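Side-chain contacts in putative cathepsin d (Ixodes ricinus, PDB 5N7Q), which probably cleaves proteins as an aspartic endopeptidase of the pepsin-like A1 family, here in its mature form with the inhibitor pepstatin A bound: residues L10-L13 against V17-G20; P21-I24 against Q29-Q32. One frame throughout, in Å; residues are numbered along the deposited sequence.

Contact 1 of 2, residues L10-L13 against V17-G20; sequences LVNL and VYYG. Unlike the reference sequence in segment 17-20: Val17 (reference Glu).
The Tyr19 ring leans over Val11 because its CG sits between the backbone N and the carbonyl carbon (chi1 47°). Val11 puts CG1 anti to its own backbone N, and this methyl meets the phenol end of the ring. Val11 CG1 lies 3.5 Å from Tyr19 OH. Val11 CB stands over the ring face, 4.3 Å from the Tyr19 centroid, a CH-pi contact. Leu13 CB approaches the same ring at its edge. Leu13 CB also touches Val17 CG2 at 3.9 Å, where the two side chains run alongside each other. Pro120 and Phe121 add to the packing round Tyr19.

Tyr18 points to the other side of the sheet, together with Asn12. Asn12 CB is 3.5 Å from Tyr18 CE2, and the amide and ring planes are 30° apart. Their polar ends are held by other residues. Tyr18 OH bonds to Asn161 O and Arg162, and Asn12 OD1 takes the Asp15 N-H in the turn. Leu10 CD1 packs on Tyr18 CB on this side.

The backbones pair by a 2.8 Å hydrogen bond from Val11 N to Tyr19 O and by its return bond. Leu13 N to Val17 O follows at 3.0 Å, and the return bond is weak. Val17 also packs on an apolar side chain of the bound peptide. This is an antiparallel beta hairpin beside the substrate cleft of a pepsin-like fold.

Contact 2 of 2, residues P21-I24 against Q29-Q32; sequences PISI and QDFQ
Ile22 O takes a 2.9 Å hydrogen bond from Phe31 N, and a water adds a weak bond to the same oxygen. The water oxygen also lies 3.1 Å from Asp30 OD1, so it probably links this exposed carboxylate to the neighbouring strand, although it has more acceptors in reach than it has protons. The two strands form an antiparallel beta hairpin in the part of the pepsin-like fold that leads to the predicted catalytic Asp36. Two hydrogen-bonded pairs, Ile22 with Phe31 and Ile24 with Gln29, hold it together. Gln29 N gives the shortest bond, 2.8 Å to Ile24 O. Ile22 N returns a bond to Phe31 O at 3.0 Å.

Ile22, Ile24, Gln29 and Phe31 share one face. Ile24 CG1 lies 3.9 Å from Phe31 CE1, and the two side chains cross at about a right angle. Ile24 CG1 is anti to its carbonyl carbon (chi1 -53°), which sets it beside the ring. Ile22 CG1 packs more loosely on Phe31 CB. Leu42 and Leu44 of strand 42-45 extend this apolar layer. Gln29 runs out extended to bond Asp61 N through OE1.

Pro21, Ser23, Asp30 and Gln32 lie on the other face. The Gln32 side chain bends back over Pro21. Ser23 OG is held by Arg94 of strand 82-95. Ser23 CB meets the Asp30 carboxylate, with OD1 3.5 Å from it.

How the contacts relate
Contacts 1 and 2 are successive hairpins that share strand 17-24. Residues 17-20 pair back to strand 6-13, and residues 21-24 pair forward to strand 29-36. The centres are 14 Å apart, and the two meet where Gly20 and Tyr19 pack against Gln32. Contact 1 is nearer the middle of the chain, about 10 Å from its centre against 19 Å for contact 2. Both are partly buried. Tyrosine rings dominate contact 1, with one residue on the bound peptide. Contact 2 has a mainly apolar face, Ile22, Ile24 and Phe31 with Gln29 at its end, and a more polar one of Ser23, Asp30 and Gln32 with Pro21, near a water.

Contact 1 of 2, residues L10-L13 against V17-G20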
ATOM      1  N   LEU A  10       6.107   9.090  -6.943  1.00  8.15           N
ATOM      2  CA  LEU A  10       6.560   7.734  -6.615  1.00  8.45           C
ATOM      3  C   LEU A  10       7.407   7.092  -7.715  1.00  8.30           C
ATOM      4  O   LEU A  10       7.202   7.341  -8.909  1.00  9.39           O
ATOM      5  CB  LEU A  10       5.373   6.811  -6.327  1.00  8.62           C
ATOM      6  CG  LEU A  10       4.383   7.335  -5.295  1.00  8.75           C
ATOM      7  CD1 LEU A  10       3.170   6.413  -5.225  1.00  9.34           C
ATOM      8  CD2 LEU A  10       5.051   7.458  -3.929  1.00  9.08           C
ATOM      9  N   VAL A  11       8.341   6.253  -7.277  1.00  8.02           N
ATOM     10  CA  VAL A  11       9.060   5.319  -8.130  1.00  8.51           C
ATOM     11  C   VAL A  11       8.392   3.952  -8.005  1.00  8.73           C
ATOM     12  O   VAL A  11       8.005   3.522  -6.910  1.00  8.26           O
ATOM     13  CB  VAL A  11      10.552   5.260  -7.715  1.00  9.00           C
ATOM     14  CG1 VAL A  11      11.269   4.061  -8.328  1.00  9.12           C
ATOM     15  CG2 VAL A  11      11.235   6.556  -8.091  1.00  9.35           C
ATOM     16  N   ASN A  12       8.278   3.261  -9.135  1.00  8.17           N
ATOM     17  CA  ASN A  12       7.712   1.924  -9.261  1.00  8.50           C
ATOM     18  C   ASN A  12       8.840   0.942  -9.508  1.00  8.88           C
ATOM     19  O   ASN A  12       9.482   0.991 -10.535  1.00  8.42           O
ATOM     20  CB  ASN A  12       6.745   1.920 -10.444  1.00  8.50           C
ATOM     21  CG  ASN A  12       6.256   0.531 -10.823  1.00  8.78           C
ATOM     22  OD1 ASN A  12       6.593  -0.461 -10.195  1.00  9.86           O
ATOM     23  ND2 ASN A  12       5.443   0.475 -11.850  1.00  9.33           N
ATOM     24  N   LEU A  13       9.117   0.088  -8.532  1.00  8.87           N
ATOM     25  CA  LEU A  13      10.070  -1.011  -8.705  1.00  9.59           C
ATOM     26  C   LEU A  13       9.287  -2.293  -9.030  1.00  9.56           C
ATOM     27  O   LEU A  13       8.602  -2.837  -8.162  1.00  9.61           O
ATOM     28  CB  LEU A  13      10.898  -1.188  -7.441  1.00 10.27           C
ATOM     29  CG  LEU A  13      11.859  -2.378  -7.533  1.00 10.88           C
ATOM     30  CD1 LEU A  13      12.987  -2.110  -8.515  1.00 11.21           C
ATOM     31  CD2 LEU A  13      12.391  -2.676  -6.143  1.00 11.72           C
ATOM     32  N   VAL A  17       6.650  -2.726  -5.459  1.00  9.88           N
ATOM     33  CA  VAL A  17       6.639  -1.683  -4.434  1.00 10.28           C
ATOM     34  C   VAL A  17       6.773  -0.312  -5.073  1.00 10.05           C
ATOM     35  O   VAL A  17       7.444  -0.140  -6.103  1.00 10.28           O
ATOM     36  CB  VAL A  17       7.751  -1.884  -3.375  1.00 10.96           C
ATOM     37  CG1 VAL A  17       7.548  -3.149  -2.542  1.00 11.78           C
ATOM     38  CG2 VAL A  17       9.112  -1.949  -4.013  1.00 11.09           C
ATOM     39  N   TYR A  18       6.175   0.666  -4.405  1.00  9.69           N
ATOM     40  CA  TYR A  18       6.200   2.066  -4.800  1.00  9.54           C
ATOM     41  C   TYR A  18       6.718   2.864  -3.617  1.00 10.22           C
ATOM     42  O   TYR A  18       6.386   2.569  -2.470  1.00 11.26           O
ATOM     43  CB  TYR A  18       4.797   2.523  -5.214  1.00  9.17           C
ATOM     44  CG  TYR A  18       4.237   1.795  -6.411  1.00  8.77           C
ATOM     45  CD1 TYR A  18       3.697   0.514  -6.285  1.00  8.79           C
ATOM     46  CD2 TYR A  18       4.216   2.403  -7.660  1.00  8.88           C
ATOM     47  CE1 TYR A  18       3.196  -0.146  -7.405  1.00  8.68           C
ATOM     48  CE2 TYR A  18       3.701   1.741  -8.770  1.00  8.97           C
ATOM     49  CZ  TYR A  18       3.193   0.484  -8.620  1.00  9.21           C
ATOM     50  OH  TYR A  18       2.683  -0.183  -9.710  1.00  8.95           O
ATOM     51  N   TYR A  19       7.577   3.832  -3.882  1.00  9.38           N
ATOM     52  CA  TYR A  19       8.158   4.625  -2.801  1.00  9.60           C
ATOM     53  C   TYR A  19       8.519   6.003  -3.274  1.00  9.04           C
ATOM     54  O   TYR A  19       8.724   6.242  -4.479  1.00  9.16           O
ATOM     55  CB  TYR A  19       9.384   3.919  -2.216  1.00 10.34           C
ATOM     56  CG  TYR A  19      10.342   3.418  -3.256  1.00 11.60           C
ATOM     57  CD1 TYR A  19      10.123   2.176  -3.856  1.00 13.23           C
ATOM     58  CD2 TYR A  19      11.483   4.144  -3.629  1.00 12.15           C
ATOM     59  CE1 TYR A  19      10.968   1.679  -4.813  1.00 14.39           C
ATOM     60  CE2 TYR A  19      12.355   3.629  -4.594  1.00 13.46           C
ATOM     61  CZ  TYR A  19      12.071   2.405  -5.177  1.00 14.13           C
ATOM     62  OH  TYR A  19      12.868   1.802  -6.126  1.00 16.14           O
ATOM     63  N   GLY A  20       8.554   6.937  -2.327  1.00  8.33           N
ATOM     64  CA  GLY A  20       8.809   8.338  -2.661  1.00  8.26           C
ATOM     65  C   GLY A  20       9.654   9.055  -1.625  1.00  8.24           C
ATOM     66  O   GLY A  20       9.840   8.565  -0.501  1.00  8.00           O
TER

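Contact 2 of 2, residues P21-I24 against Q29-Q32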
ATOM      1  N   PRO A  21      10.160  10.213  -1.986  1.00  8.77           N
ATOM      2  CA  PRO A  21      11.009  10.979  -1.098  1.00  9.00           C
ATOM      3  C   PRO A  21      10.307  11.741   0.026  1.00  9.32           C
ATOM      4  O   PRO A  21       9.224  12.278  -0.154  1.00  8.91           O
ATOM      5  CB  PRO A  21      11.678  11.964  -2.052  1.00  9.07           C
ATOM      6  CG  PRO A  21      10.622  12.216  -3.070  1.00  9.15           C
ATOM      7  CD  PRO A  21      10.034  10.862  -3.302  1.00  8.91           C
ATOM      8  N   ILE A  22      10.975  11.769   1.179  1.00  8.69           N
ATOM      9  CA  ILE A  22      10.586  12.652   2.283  1.00  9.32           C
ATOM     10  C   ILE A  22      11.867  13.191   2.872  1.00  9.61           C
ATOM     11  O   ILE A  22      12.928  12.666   2.605  1.00 10.62           O
ATOM     12  CB  ILE A  22       9.721  11.976   3.389  1.00  9.74           C
ATOM     13  CG1 ILE A  22      10.486  10.894   4.176  1.00  9.92           C
ATOM     14  CG2 ILE A  22       8.430  11.411   2.789  1.00  9.69           C
ATOM     15  CD1 ILE A  22       9.762  10.359   5.410  1.00 10.44           C
ATOM     16  N   SER A  23      11.731  14.225   3.683  1.00  9.80           N
ATOM     17  CA  SER A  23      12.847  14.605   4.553  1.00 10.89           C
ATOM     18  C   SER A  23      12.403  14.751   5.967  1.00 11.14           C
ATOM     19  O   SER A  23      11.215  14.982   6.256  1.00 11.07           O
ATOM     20  CB  SER A  23      13.547  15.886   4.074  1.00 11.28           C
ATOM     21  OG  SER A  23      12.809  17.061   4.339  1.00 11.73           O
ATOM     22  N   ILE A  24      13.386  14.594   6.865  1.00 11.06           N
ATOM     23  CA  ILE A  24      13.190  14.749   8.294  1.00 11.39           C
ATOM     24  C   ILE A  24      14.257  15.711   8.800  1.00 11.14           C
ATOM     25  O   ILE A  24      15.416  15.601   8.428  1.00 11.03           O
ATOM     26  CB  ILE A  24      13.338  13.407   9.042  1.00 11.55           C
ATOM     27  CG1 ILE A  24      12.435  12.301   8.451  1.00 11.48           C
ATOM     28  CG2 ILE A  24      13.114  13.583  10.539  1.00 11.21           C
ATOM     29  CD1 ILE A  24      10.940  12.418   8.683  1.00 11.92           C
ATOM     30  N   GLN A  29      17.208  15.893   6.273  1.00 10.73           N
ATOM     31  CA  GLN A  29      17.818  14.600   5.997  1.00 10.24           C
ATOM     32  C   GLN A  29      16.863  13.828   5.101  1.00 10.38           C
ATOM     33  O   GLN A  29      15.692  13.671   5.434  1.00 10.69           O
ATOM     34  CB  GLN A  29      18.060  13.833   7.274  1.00 10.10           C
ATOM     35  CG  GLN A  29      19.010  14.561   8.226  1.00 10.47           C
ATOM     36  CD  GLN A  29      19.169  13.840   9.551  1.00 10.67           C
ATOM     37  OE1 GLN A  29      19.271  12.604   9.600  1.00 11.08           O
ATOM     38  NE2 GLN A  29      19.232  14.610  10.635  1.00 11.84           N
ATOM     39  N   ASP A  30      17.379  13.334   3.987  1.00 10.63           N
ATOM     40  CA  ASP A  30      16.523  12.772   2.917  1.00 10.98           C
ATOM     41  C   ASP A  30      16.386  11.242   3.001  1.00 10.70           C
ATOM     42  O   ASP A  30      17.336  10.534   3.299  1.00 11.00           O
ATOM     43  CB  ASP A  30      17.081  13.165   1.566  1.00 12.15           C
ATOM     44  CG  ASP A  30      16.977  14.645   1.284  1.00 13.89           C
ATOM     45  OD1 ASP A  30      16.041  15.310   1.749  1.00 16.01           O
ATOM     46  OD2 ASP A  30      17.864  15.148   0.544  1.00 18.07           O
ATOM     47  N   PHE A  31      15.170  10.761   2.716  1.00  9.77           N
ATOM     48  CA  PHE A  31      14.845   9.327   2.720  1.00  9.47           C
ATOM     49  C   PHE A  31      13.877   8.994   1.614  1.00  9.19           C
ATOM     50  O   PHE A  31      13.278   9.887   0.989  1.00  9.38           O
ATOM     51  CB  PHE A  31      14.186   8.935   4.050  1.00  9.20           C
ATOM     52  CG  PHE A  31      15.009   9.310   5.256  1.00  9.17           C
ATOM     53  CD1 PHE A  31      14.918  10.571   5.847  1.00  9.09           C
ATOM     54  CD2 PHE A  31      15.897   8.389   5.781  1.00  9.55           C
ATOM     55  CE1 PHE A  31      15.743  10.896   6.918  1.00  9.47           C
ATOM     56  CE2 PHE A  31      16.703   8.712   6.849  1.00  9.77           C
ATOM     57  CZ  PHE A  31      16.622   9.963   7.417  1.00  9.54           C
ATOM     58  N   GLN A  32      13.762   7.695   1.378  1.00  9.47           N
ATOM     59  CA  GLN A  32      12.707   7.128   0.525  1.00  9.77           C
ATOM     60  C   GLN A  32      11.839   6.252   1.373  1.00  9.39           C
ATOM     61  O   GLN A  32      12.336   5.438   2.154  1.00  9.21           O
ATOM     62  CB  GLN A  32      13.315   6.310  -0.598  1.00 10.83           C
ATOM     63  CG  GLN A  32      14.200   7.133  -1.521  1.00 12.29           C
ATOM     64  CD  GLN A  32      13.420   8.076  -2.386  1.00 13.85           C
ATOM     65  OE1 GLN A  32      12.246   7.847  -2.667  1.00 15.53           O
ATOM     66  NE2 GLN A  32      14.064   9.163  -2.826  1.00 16.27           N
TER
HETATM   67  O   HOH W   1      13.515  14.522   0.208  1.00 24.81           O